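Local coordinates for protein complement factor MASP-3 (Homo sapiens, PDB 3DEM) that probably acts as a serine protease of the complement system, associating with mannan-binding lectin and ficolins through its calcium-binding CUB and EGF-like domains, at residues A[18-23]-A[106-111]. Sequence-based numbering, arbitrary orientation.
Sequences PDSYPS and EERFTG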
loop_
_atom_site.group_PDB
_atom_site.type_symbol
_atom_site.label_atom_id
_atom_site.label_comp_id
_atom_site.label_asym_id
_atom_site.label_seq_id
_atom_site.Cartn_x
_atom_site.Cartn_y
_atom_site.Cartn_z
ATOM N N PRO A 18 25.156 -9.511 -15.768
ATOM C CA PRO A 18 24.984 -10.892 -15.317
ATOM C C PRO A 18 26.246 -11.759 -15.406
ATOM O O PRO A 18 26.171 -12.974 -15.215
ATOM C CB PRO A 18 23.921 -11.427 -16.277
ATOM C CG PRO A 18 24.177 -10.691 -17.549
ATOM C CD PRO A 18 24.748 -9.341 -17.175
ATOM N N ASP A 19 27.390 -11.148 -15.704
ATOM C CA ASP A 19 28.651 -11.877 -15.704
ATOM C C ASP A 19 29.170 -12.022 -14.281
ATOM O O ASP A 19 28.698 -11.342 -13.369
ATOM C CB ASP A 19 29.687 -11.158 -16.559
ATOM C CG ASP A 19 29.336 -11.174 -18.024
ATOM O OD1 ASP A 19 29.193 -12.281 -18.587
ATOM O OD2 ASP A 19 29.208 -10.079 -18.609
ATOM N N SER A 20 30.144 -12.908 -14.101
ATOM C CA SER A 20 30.755 -13.123 -12.795
ATOM C C SER A 20 31.334 -11.825 -12.242
ATOM O O SER A 20 31.903 -11.026 -12.981
ATOM C CB SER A 20 31.846 -14.186 -12.885
ATOM O OG SER A 20 32.950 -13.723 -13.641
ATOM N N TYR A 21 31.181 -11.609 -10.943
ATOM C CA TYR A 21 31.684 -10.389 -10.330
ATOM C C TYR A 21 33.198 -10.418 -10.143
ATOM O O TYR A 21 33.793 -11.487 -10.003
ATOM C CB TYR A 21 30.970 -10.089 -9.004
ATOM C CG TYR A 21 31.014 -11.193 -7.967
ATOM C CD1 TYR A 21 32.152 -11.408 -7.192
ATOM C CD2 TYR A 21 29.901 -11.996 -7.732
ATOM C CE1 TYR A 21 32.184 -12.410 -6.232
ATOM C CE2 TYR A 21 29.924 -12.993 -6.773
ATOM C CZ TYR A 21 31.068 -13.195 -6.027
ATOM O OH TYR A 21 31.097 -14.184 -5.073
ATOM N N PRO A 22 33.827 -9.232 -10.154
ATOM C CA PRO A 22 35.271 -9.141 -9.971
ATOM C C PRO A 22 35.658 -9.371 -8.513
ATOM O O PRO A 22 34.820 -9.252 -7.618
ATOM C CB PRO A 22 35.587 -7.704 -10.393
ATOM C CG PRO A 22 34.327 -6.947 -10.108
ATOM C CD PRO A 22 33.198 -7.910 -10.343
ATOM N N SER A 23 36.919 -9.717 -8.282
ATOM C CA SER A 23 37.408 -9.915 -6.926
ATOM C C SER A 23 37.794 -8.572 -6.313
ATOM O O SER A 23 37.906 -7.570 -7.019
ATOM C CB SER A 23 38.599 -10.879 -6.916
ATOM O OG SER A 23 39.682 -10.351 -7.651
ATOM N N GLU A 106 38.236 -17.824 -7.204
ATOM C CA GLU A 106 38.529 -19.014 -8.006
ATOM C C GLU A 106 37.313 -19.413 -8.849
ATOM O O GLU A 106 37.344 -19.324 -10.083
ATOM C CB GLU A 106 38.928 -20.181 -7.099
ATOM C CG GLU A 106 40.149 -19.931 -6.217
ATOM C CD GLU A 106 41.456 -20.321 -6.886
ATOM O OE1 GLU A 106 41.635 -20.006 -8.083
ATOM O OE2 GLU A 106 42.311 -20.941 -6.213
ATOM N N GLU A 107 36.248 -19.850 -8.173
ATOM C CA GLU A 107 34.970 -20.129 -8.828
ATOM C C GLU A 107 34.349 -18.826 -9.298
ATOM O O GLU A 107 34.541 -17.784 -8.671
ATOM C CB GLU A 107 33.995 -20.817 -7.875
ATOM C CG GLU A 107 34.479 -22.116 -7.271
ATOM C CD GLU A 107 33.388 -22.808 -6.472
ATOM O OE1 GLU A 107 32.217 -22.761 -6.908
ATOM O OE2 GLU A 107 33.695 -23.396 -5.411
ATOM N N ARG A 108 33.590 -18.892 -10.390
ATOM C CA ARG A 108 33.028 -17.694 -11.004
ATOM C C ARG A 108 31.544 -17.495 -10.714
ATOM O O ARG A 108 30.675 -17.888 -11.498
ATOM C CB ARG A 108 33.280 -17.701 -12.511
ATOM C CG ARG A 108 34.457 -16.837 -12.944
ATOM C CD ARG A 108 35.540 -16.747 -11.869
ATOM N NE ARG A 108 36.638 -15.878 -12.294
ATOM C CZ ARG A 108 36.617 -14.549 -12.215
ATOM N NH1 ARG A 108 35.556 -13.921 -11.716
ATOM N NH2 ARG A 108 37.664 -13.846 -12.633
ATOM N N PHE A 109 31.269 -16.853 -9.589
ATOM C CA PHE A 109 29.908 -16.603 -9.147
ATOM C C PHE A 109 29.332 -15.360 -9.821
ATOM O O PHE A 109 30.017 -14.352 -9.967
ATOM C CB PHE A 109 29.882 -16.469 -7.624
ATOM C CG PHE A 109 30.371 -17.696 -6.905
ATOM C CD1 PHE A 109 31.660 -17.751 -6.391
ATOM C CD2 PHE A 109 29.551 -18.804 -6.763
ATOM C CE1 PHE A 109 32.115 -18.882 -5.736
ATOM C CE2 PHE A 109 30.000 -19.940 -6.111
ATOM C CZ PHE A 109 31.284 -19.979 -5.595
ATOM N N THR A 110 28.067 -15.436 -10.223
ATOM C CA THR A 110 27.470 -14.406 -11.067
ATOM C C THR A 110 26.776 -13.284 -10.298
ATOM O O THR A 110 26.175 -12.392 -10.899
ATOM C CB THR A 110 26.487 -15.013 -12.090
ATOM O OG1 THR A 110 25.532 -15.834 -11.406
ATOM C CG2 THR A 110 27.238 -15.849 -13.123
ATOM N N GLY A 111 26.859 -13.332 -8.973
ATOM C CA GLY A 111 26.373 -12.236 -8.141
ATOM C C GLY A 111 24.877 -12.219 -7.882
ATOM O O GLY A 111 24.261 -13.266 -7.671
HETATM O O HOH W 1 28.002 -10.042 -11.069
#
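Y21 lies along the backbone of 109-111, tied to it by one direct hydrogen bond: Y21 N donates to F109 O over 3.1 Å, with an angle of 152° at the hydrogen. The same carbonyl oxygen also receives a CA-H...O contact from S20 CA at 3.2 Å. From CB the Y21 side chain sets off with CG between its own backbone N and carbonyl carbon (chi1 56°), which swings the ring back alongside F109 O. CG and CD2 pass that oxygen obliquely, and CD2 meets G111 N at the ring edge, 3.5 Å away. Farther out, CE2 packs on F109 CB at 3.6 Å, and CZ stays close to the same methylene. The hydroxyl OH ends beside F109 CB and CD1, the two side chains running side by side; the Y21 hydroxyl is hydrogen-bonded to D57 OD2, outside the two segments. F99 meets the Y21 ring edge-to-face. R108 lays CG against S20 OG at 3.5 Å, and the bend of its chain at chi2 (30°) returns NH1 to that hydroxyl, 3.2 Å off at an angle too poor for a hydrogen bond. At the other end, a water within hydrogen-bonding distance of D19 O (2.7 Å) and T110 O (3.0 Å) links the loops, though it need not donate to both at once. The contact joins the loop between strands 9-13 and 25-32 to the one leading into strand 111-120, at the calcium-bearing end of the first CUB beta-sandwich. Because D57 is a calcium ligand, Y21 acts as a second-shell residue, an arrangement characteristic of calcium-binding CUB domains.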